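Local coordinates for putative lipoprotein GNA1162 (Neisseria meningitidis, PDB 4HRV) that is a putative lipoprotein of unknown function that may bind lipid and whose fold is probably related to the N-terminal domain of TolB, at residues P13-V18 and Y47-P51; P21-D27 and I90-Y95. The protein carries 3 engineered substitutions. All blocks are in the same frame, centred on the assembly; numbering follows the deposited sequence.

How the contacts relate
Both contacts hold strand 15-23 in the mixed sheet, one on each of its edges. Contact 1 (13-18 with 47-51) ties its first half to the short outermost strand 48-49, and contact 2 (21-27 with 90-95) ties its far end to the long strand 86-99; their centres lie about 22 Å apart, on opposite sides of the chain's centre. Each is partly buried: I16, L17 and V18 are covered in contact 1 with P13 and Y48 exposed, and P21 and I90-V92 are covered in contact 2 with E24 and E94 exposed. Contact 1 has two backbone bonds and relies on aromatic side chains, while contact 2 has three and a polar turn built on N23. They meet where V18 packs against I90.

Contact 1 (P13-V18 and Y47-P51); sequences PASILV and YYVFP
I16 reaches over the ring of Y47, placing CD1 3.7 Å from the ring centroid in a CH-pi contact displaced toward the CD1 side of the ring. With CG1 beside the backbone N (chi1 -65°) and the chain extended beyond it, the isoleucine tip is carried back toward the tyrosine. The carbonyl oxygens of P13 and A14 lie at the edge of the same ring, near its plane; P13 O is 3.3 Å from Y47 CD1. Next along the chain, Y48 points to the same face of the sheet as S15, and its ring meets A14 CB obliquely, with Y48 CE2 at 3.9 Å. Both methyls of V49 abut I16 O, and the F50 ring presents its edge to that oxygen, with CD2 at 3.7 Å. I16 O is buried here without a hydrogen-bond partner. Two nearly straight bonds hold the parallel backbones, Y48 N to A14 O and I16 N to Y48 O, each 2.8 Å long. Strand 86-99 flanks strand 15-23 on its other edge, helix 52-61 meets L17 and F50 through V55, and L141 of the second subunit packs on Y47.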
ATOM      1  N   PRO B  13      -5.913  22.329   3.529  1.00 82.41           N
ATOM      2  CA  PRO B  13      -5.606  22.090   4.945  1.00 79.44           C
ATOM      3  C   PRO B  13      -4.100  21.947   5.189  1.00 75.88           C
ATOM      4  O   PRO B  13      -3.451  21.134   4.529  1.00 79.55           O
ATOM      5  CB  PRO B  13      -6.313  20.762   5.226  1.00 79.23           C
ATOM      6  CG  PRO B  13      -6.298  20.052   3.906  1.00 80.33           C
ATOM      7  CD  PRO B  13      -6.468  21.131   2.869  1.00 82.16           C
ATOM      8  N   ALA B  14      -3.551  22.723   6.121  1.00 67.70           N
ATOM      9  CA  ALA B  14      -2.127  22.624   6.431  1.00 58.12           C
ATOM     10  C   ALA B  14      -1.882  21.740   7.655  1.00 49.04           C
ATOM     11  O   ALA B  14      -1.103  20.785   7.581  1.00 50.71           O
ATOM     12  CB  ALA B  14      -1.495  24.013   6.609  1.00 52.50           C
ATOM     13  N   SER B  15      -2.554  22.040   8.765  1.00 43.55           N
ATOM     14  CA  SER B  15      -2.358  21.273  10.000  1.00 40.62           C
ATOM     15  C   SER B  15      -3.378  20.145  10.198  1.00 39.58           C
ATOM     16  O   SER B  15      -4.583  20.351  10.126  1.00 37.33           O
ATOM     17  CB  SER B  15      -2.338  22.187  11.228  1.00 37.91           C
ATOM     18  OG  SER B  15      -3.619  22.698  11.530  1.00 41.06           O
ATOM     19  N   ILE B  16      -2.873  18.953  10.475  1.00 37.15           N
ATOM     20  CA  ILE B  16      -3.723  17.782  10.568  1.00 34.47           C
ATOM     21  C   ILE B  16      -3.565  17.087  11.904  1.00 35.82           C
ATOM     22  O   ILE B  16      -2.460  16.673  12.270  1.00 35.22           O
ATOM     23  CB  ILE B  16      -3.386  16.776   9.477  1.00 32.17           C
ATOM     24  CG1 ILE B  16      -3.698  17.359   8.098  1.00 34.59           C
ATOM     25  CG2 ILE B  16      -4.138  15.471   9.691  1.00 29.45           C
ATOM     26  CD1 ILE B  16      -3.366  16.385   6.964  1.00 36.32           C
ATOM     27  N   LEU B  17      -4.686  16.954  12.607  1.00 32.70           N
ATOM     28  CA  LEU B  17      -4.774  16.139  13.810  1.00 33.32           C
ATOM     29  C   LEU B  17      -5.117  14.697  13.429  1.00 33.13           C
ATOM     30  O   LEU B  17      -6.174  14.422  12.852  1.00 29.74           O
ATOM     31  CB  LEU B  17      -5.854  16.695  14.754  1.00 32.75           C
ATOM     32  CG  LEU B  17      -6.094  15.920  16.052  1.00 35.64           C
ATOM     33  CD1 LEU B  17      -4.852  15.962  16.920  1.00 37.21           C
ATOM     34  CD2 LEU B  17      -7.308  16.467  16.829  1.00 32.52           C
ATOM     35  N   VAL B  18      -4.210  13.777  13.728  1.00 28.69           N
ATOM     36  CA  VAL B  18      -4.524  12.367  13.598  1.00 26.41           C
ATOM     37  C   VAL B  18      -4.930  11.825  14.952  1.00 28.70           C
ATOM     38  O   VAL B  18      -4.142  11.823  15.905  1.00 28.21           O
ATOM     39  CB  VAL B  18      -3.351  11.552  13.021  1.00 26.43           C
ATOM     40  CG1 VAL B  18      -3.833  10.150  12.659  1.00 25.82           C
ATOM     41  CG2 VAL B  18      -2.780  12.273  11.790  1.00 26.59           C
ATOM     42  N   TYR B  47       2.195  18.365   4.996  1.00 49.71           N
ATOM     43  CA  TYR B  47       1.278  18.767   6.074  1.00 46.44           C
ATOM     44  C   TYR B  47       2.011  18.948   7.397  1.00 45.19           C
ATOM     45  O   TYR B  47       3.073  18.372   7.616  1.00 43.42           O
ATOM     46  CB  TYR B  47       0.159  17.736   6.277  1.00 45.08           C
ATOM     47  CG  TYR B  47      -0.688  17.488   5.057  1.00 45.35           C
ATOM     48  CD1 TYR B  47      -1.737  18.333   4.733  1.00 48.62           C
ATOM     49  CD2 TYR B  47      -0.436  16.405   4.227  1.00 47.75           C
ATOM     50  CE1 TYR B  47      -2.516  18.111   3.612  1.00 50.10           C
ATOM     51  CE2 TYR B  47      -1.205  16.174   3.104  1.00 49.50           C
ATOM     52  CZ  TYR B  47      -2.243  17.029   2.802  1.00 50.57           C
ATOM     53  OH  TYR B  47      -3.009  16.801   1.685  1.00 52.80           O
ATOM     54  N   TYR B  48       1.430  19.742   8.286  1.00 47.23           N
ATOM     55  CA  TYR B  48       1.970  19.881   9.631  1.00 47.13           C
ATOM     56  C   TYR B  48       1.189  18.967  10.565  1.00 42.74           C
ATOM     57  O   TYR B  48      -0.034  18.963  10.529  1.00 40.78           O
ATOM     58  CB  TYR B  48       1.874  21.330  10.078  1.00 49.34           C
ATOM     59  CG  TYR B  48       2.378  22.286   9.023  1.00 58.19           C
ATOM     60  CD1 TYR B  48       3.467  21.952   8.226  1.00 59.84           C
ATOM     61  CD2 TYR B  48       1.751  23.511   8.802  1.00 62.67           C
ATOM     62  CE1 TYR B  48       3.929  22.813   7.248  1.00 65.31           C
ATOM     63  CE2 TYR B  48       2.208  24.384   7.824  1.00 67.19           C
ATOM     64  CZ  TYR B  48       3.298  24.025   7.050  1.00 70.05           C
ATOM     65  OH  TYR B  48       3.763  24.879   6.076  1.00 76.02           O
ATOM     66  N   VAL B  49       1.893  18.184  11.378  1.00 37.62           N
ATOM     67  CA  VAL B  49       1.240  17.226  12.276  1.00 41.51           C
ATOM     68  C   VAL B  49       1.890  17.205  13.661  1.00 42.25           C
ATOM     69  O   VAL B  49       3.072  17.510  13.794  1.00 48.46           O
ATOM     70  CB  VAL B  49       1.285  15.801  11.692  1.00 42.90           C
ATOM     71  CG1 VAL B  49       0.560  14.828  12.605  1.00 48.97           C
ATOM     72  CG2 VAL B  49       0.682  15.782  10.299  1.00 45.93           C
ATOM     73  N   PHE B  50       1.106  16.841  14.676  1.00 43.75           N
ATOM     74  CA  PHE B  50       1.569  16.690  16.058  1.00 42.74           C
ATOM     75  C   PHE B  50       2.141  15.283  16.279  1.00 46.77           C
ATOM     76  O   PHE B  50       1.673  14.316  15.667  1.00 44.71           O
ATOM     77  CB  PHE B  50       0.397  16.895  17.036  1.00 50.72           C
ATOM     78  CG  PHE B  50      -0.506  18.069  16.700  1.00 56.90           C
ATOM     79  CD1 PHE B  50      -0.608  19.151  17.563  1.00 56.01           C
ATOM     80  CD2 PHE B  50      -1.271  18.076  15.537  1.00 59.16           C
ATOM     81  CE1 PHE B  50      -1.444  20.230  17.263  1.00 57.82           C
ATOM     82  CE2 PHE B  50      -2.106  19.154  15.231  1.00 57.00           C
ATOM     83  CZ  PHE B  50      -2.192  20.228  16.092  1.00 56.74           C
ATOM     84  N   PRO B  51       3.153  15.155  17.152  1.00 45.43           N
ATOM     85  CA  PRO B  51       3.666  13.820  17.476  1.00 48.17           C
ATOM     86  C   PRO B  51       2.591  13.003  18.176  1.00 42.71           C
ATOM     87  O   PRO B  51       1.722  13.566  18.838  1.00 43.89           O
ATOM     88  CB  PRO B  51       4.821  14.104  18.440  1.00 51.28           C
ATOM     89  CG  PRO B  51       5.187  15.534  18.191  1.00 51.50           C
ATOM     90  CD  PRO B  51       3.902  16.215  17.843  1.00 49.44           C
TER

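Contact 2 (P21-D27 and I90-Y95); sequences PLNESPD and ITVTEY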
ATOM      1  N   PRO B  21      -6.466   5.671  15.953  1.00 31.05           N
ATOM      2  CA  PRO B  21      -7.341   4.955  15.026  1.00 33.67           C
ATOM      3  C   PRO B  21      -8.307   4.008  15.726  1.00 30.64           C
ATOM      4  O   PRO B  21      -7.987   3.451  16.772  1.00 35.76           O
ATOM      5  CB  PRO B  21      -6.350   4.179  14.140  1.00 38.93           C
ATOM      6  CG  PRO B  21      -5.086   5.004  14.197  1.00 41.19           C
ATOM      7  CD  PRO B  21      -5.041   5.467  15.637  1.00 37.41           C
ATOM      8  N   LEU B  22      -9.492   3.856  15.148  1.00 30.15           N
ATOM      9  CA  LEU B  22     -10.489   2.925  15.644  1.00 35.13           C
ATOM     10  C   LEU B  22     -10.101   1.522  15.215  1.00 35.76           C
ATOM     11  O   LEU B  22      -9.668   1.301  14.079  1.00 36.86           O
ATOM     12  CB  LEU B  22     -11.850   3.240  15.037  1.00 39.45           C
ATOM     13  CG  LEU B  22     -12.943   3.893  15.867  1.00 48.73           C
ATOM     14  CD1 LEU B  22     -14.260   3.717  15.124  1.00 50.43           C
ATOM     15  CD2 LEU B  22     -13.004   3.293  17.280  1.00 47.25           C
ATOM     16  N   ASN B  23     -10.264   0.565  16.115  1.00 37.48           N
ATOM     17  CA  ASN B  23      -9.988  -0.822  15.776  1.00 41.26           C
ATOM     18  C   ASN B  23     -11.302  -1.575  15.659  1.00 44.69           C
ATOM     19  O   ASN B  23     -11.988  -1.787  16.655  1.00 47.36           O
ATOM     20  CB  ASN B  23      -9.097  -1.463  16.844  1.00 44.19           C
ATOM     21  CG  ASN B  23      -8.556  -2.830  16.429  1.00 46.94           C
ATOM     22  OD1 ASN B  23      -8.918  -3.378  15.384  1.00 46.95           O
ATOM     23  ND2 ASN B  23      -7.686  -3.387  17.261  1.00 48.12           N
ATOM     24  N   GLU B  24     -11.663  -1.957  14.440  1.00 45.66           N
ATOM     25  CA  GLU B  24     -12.876  -2.733  14.226  1.00 51.39           C
ATOM     26  C   GLU B  24     -12.553  -4.155  13.798  1.00 57.18           C
ATOM     27  O   GLU B  24     -13.316  -4.782  13.067  1.00 62.46           O
ATOM     28  CB  GLU B  24     -13.786  -2.049  13.210  1.00 52.39           C
ATOM     29  CG  GLU B  24     -14.140  -0.642  13.612  1.00 53.73           C
ATOM     30  CD  GLU B  24     -15.415  -0.135  12.971  1.00 56.97           C
ATOM     31  OE1 GLU B  24     -15.773  -0.633  11.883  1.00 58.79           O
ATOM     32  OE2 GLU B  24     -16.059   0.766  13.564  1.00 56.46           O
ATOM     33  N   SER B  25     -11.408  -4.652  14.258  1.00 56.83           N
ATOM     34  CA  SER B  25     -11.020  -6.038  14.024  1.00 54.25           C
ATOM     35  C   SER B  25     -10.967  -6.801  15.345  1.00 56.25           C
ATOM     36  O   SER B  25     -10.825  -6.202  16.405  1.00 54.50           O
ATOM     37  CB  SER B  25      -9.647  -6.102  13.362  1.00 52.37           C
ATOM     38  OG  SER B  25      -8.623  -5.959  14.328  1.00 51.26           O
ATOM     39  N   PRO B  26     -11.060  -8.136  15.278  1.00 62.70           N
ATOM     40  CA  PRO B  26     -10.984  -8.986  16.470  1.00 66.24           C
ATOM     41  C   PRO B  26      -9.626  -8.904  17.165  1.00 67.06           C
ATOM     42  O   PRO B  26      -9.540  -9.219  18.357  1.00 67.58           O
ATOM     43  CB  PRO B  26     -11.206 -10.395  15.910  1.00 66.18           C
ATOM     44  CG  PRO B  26     -10.846 -10.302  14.463  1.00 65.78           C
ATOM     45  CD  PRO B  26     -11.269  -8.922  14.051  1.00 62.77           C
ATOM     46  N   ASP B  27      -8.592  -8.486  16.436  1.00 62.20           N
ATOM     47  CA  ASP B  27      -7.227  -8.451  16.965  1.00 59.15           C
ATOM     48  C   ASP B  27      -6.921  -7.124  17.656  1.00 57.25           C
ATOM     49  O   ASP B  27      -7.040  -6.054  17.052  1.00 53.46           O
ATOM     50  CB  ASP B  27      -6.207  -8.713  15.845  1.00 58.09           C
ATOM     51  CG  ASP B  27      -4.842  -9.145  16.374  1.00 58.22           C
ATOM     52  OD1 ASP B  27      -4.362  -8.555  17.367  1.00 56.87           O
ATOM     53  OD2 ASP B  27      -4.246 -10.084  15.790  1.00 60.34           O
ATOM     54  N   ILE B  90      -8.818   7.289  11.095  1.00 25.05           N
ATOM     55  CA  ILE B  90      -8.472   5.993  10.502  1.00 26.45           C
ATOM     56  C   ILE B  90      -9.205   4.878  11.227  1.00 28.54           C
ATOM     57  O   ILE B  90      -9.284   4.885  12.449  1.00 33.01           O
ATOM     58  CB  ILE B  90      -6.978   5.736  10.611  1.00 25.32           C
ATOM     59  CG1 ILE B  90      -6.204   6.851   9.891  1.00 30.76           C
ATOM     60  CG2 ILE B  90      -6.625   4.348  10.056  1.00 29.10           C
ATOM     61  CD1 ILE B  90      -4.734   6.851  10.206  1.00 31.32           C
ATOM     62  N   THR B  91      -9.738   3.929  10.465  1.00 24.10           N
ATOM     63  CA  THR B  91     -10.361   2.734  11.012  1.00 26.53           C
ATOM     64  C   THR B  91      -9.764   1.467  10.377  1.00 30.31           C
ATOM     65  O   THR B  91      -9.740   1.325   9.155  1.00 31.01           O
ATOM     66  CB  THR B  91     -11.885   2.749  10.784  1.00 32.66           C
ATOM     67  OG1 THR B  91     -12.443   3.891  11.430  1.00 35.56           O
ATOM     68  CG2 THR B  91     -12.542   1.486  11.338  1.00 36.95           C
ATOM     69  N   VAL B  92      -9.259   0.575  11.220  1.00 31.97           N
ATOM     70  CA  VAL B  92      -8.819  -0.741  10.773  1.00 34.15           C
ATOM     71  C   VAL B  92     -10.022  -1.678  10.781  1.00 36.26           C
ATOM     72  O   VAL B  92     -10.620  -1.927  11.837  1.00 37.80           O
ATOM     73  CB  VAL B  92      -7.722  -1.311  11.687  1.00 34.83           C
ATOM     74  CG1 VAL B  92      -7.430  -2.792  11.326  1.00 33.74           C
ATOM     75  CG2 VAL B  92      -6.462  -0.474  11.578  1.00 33.84           C
ATOM     76  N   THR B  93     -10.385  -2.179   9.604  1.00 31.36           N
ATOM     77  CA  THR B  93     -11.580  -3.001   9.453  1.00 38.30           C
ATOM     78  C   THR B  93     -11.237  -4.484   9.377  1.00 42.32           C
ATOM     79  O   THR B  93     -12.085  -5.344   9.629  1.00 45.90           O
ATOM     80  CB  THR B  93     -12.365  -2.594   8.196  1.00 42.99           C
ATOM     81  OG1 THR B  93     -11.541  -2.779   7.031  1.00 46.97           O
ATOM     82  CG2 THR B  93     -12.772  -1.141   8.291  1.00 40.36           C
ATOM     83  N   GLU B  94      -9.992  -4.784   9.028  1.00 40.75           N
ATOM     84  CA  GLU B  94      -9.537  -6.166   9.035  1.00 41.92           C
ATOM     85  C   GLU B  94      -8.093  -6.295   9.524  1.00 39.40           C
ATOM     86  O   GLU B  94      -7.245  -5.469   9.220  1.00 36.93           O
ATOM     87  CB  GLU B  94      -9.695  -6.785   7.644  1.00 43.63           C
ATOM     88  CG  GLU B  94      -9.518  -8.282   7.633  1.00 53.94           C
ATOM     89  CD  GLU B  94     -10.057  -8.924   6.369  1.00 62.04           C
ATOM     90  OE1 GLU B  94     -10.535 -10.079   6.446  1.00 64.51           O
ATOM     91  OE2 GLU B  94     -10.003  -8.269   5.303  1.00 64.79           O
ATOM     92  N   TYR B  95      -7.816  -7.344  10.284  1.00 41.20           N
ATOM     93  CA  TYR B  95      -6.461  -7.593  10.744  1.00 43.35           C
ATOM     94  C   TYR B  95      -6.339  -9.021  11.228  1.00 45.38           C
ATOM     95  O   TYR B  95      -6.970  -9.405  12.213  1.00 45.74           O
ATOM     96  CB  TYR B  95      -6.095  -6.644  11.878  1.00 39.81           C
ATOM     97  CG  TYR B  95      -4.652  -6.728  12.333  1.00 41.91           C
ATOM     98  CD1 TYR B  95      -4.222  -7.748  13.185  1.00 49.34           C
ATOM     99  CD2 TYR B  95      -3.723  -5.781  11.927  1.00 41.18           C
ATOM    100  CE1 TYR B  95      -2.902  -7.819  13.611  1.00 50.99           C
ATOM    101  CE2 TYR B  95      -2.406  -5.841  12.350  1.00 44.78           C
ATOM    102  CZ  TYR B  95      -1.998  -6.862  13.183  1.00 50.29           C
ATOM    103  OH  TYR B  95      -0.688  -6.911  13.592  1.00 51.55           O
TER
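The parallel pairing of strands 15-23 and 86-99 ends here in an Asx turn at N23, beside a classic beta bulge formed by T93 and E94 opposite S109. L22 is gripped through both backbone polar atoms: its N donates to I90 O at 2.9 Å, and its O accepts from V92 N at 3.0 Å. E24 N continues the ladder to V92 O (2.8 Å). P21 and I90 lie side by side with CB atoms 3.9 Å apart; L22 and T91 also lie alongside each other, pointing the same way, with L22 CB near T91 OG1. The extended side chain of E24 slants across T91, bringing CG to 3.5 Å from T91 CG2. Beyond the ladder, N23 CG stands opposite the backbone N (chi1 -169°), which directs its amide along the turn. Its OD1 takes S25 OG on a lone pair at 2.8 Å and S25 N from above the carbonyl plane, while ND2 donates to D27 O. S25 OG then sits over Y95 CB. The D27 carboxylate meets the edge of the Y95 ring, OD2 lying 3.4 Å from CE1, with the two planes 78° apart; D27 OD1 bonds to N29 N. The N23 amide, bonded at both ends, thus has its rotation fixed and links N23 to S25 and D27 across the turn, while the carboxylate edge contact is probably mildly favourable, since ring hydrogens carry partial positive charge.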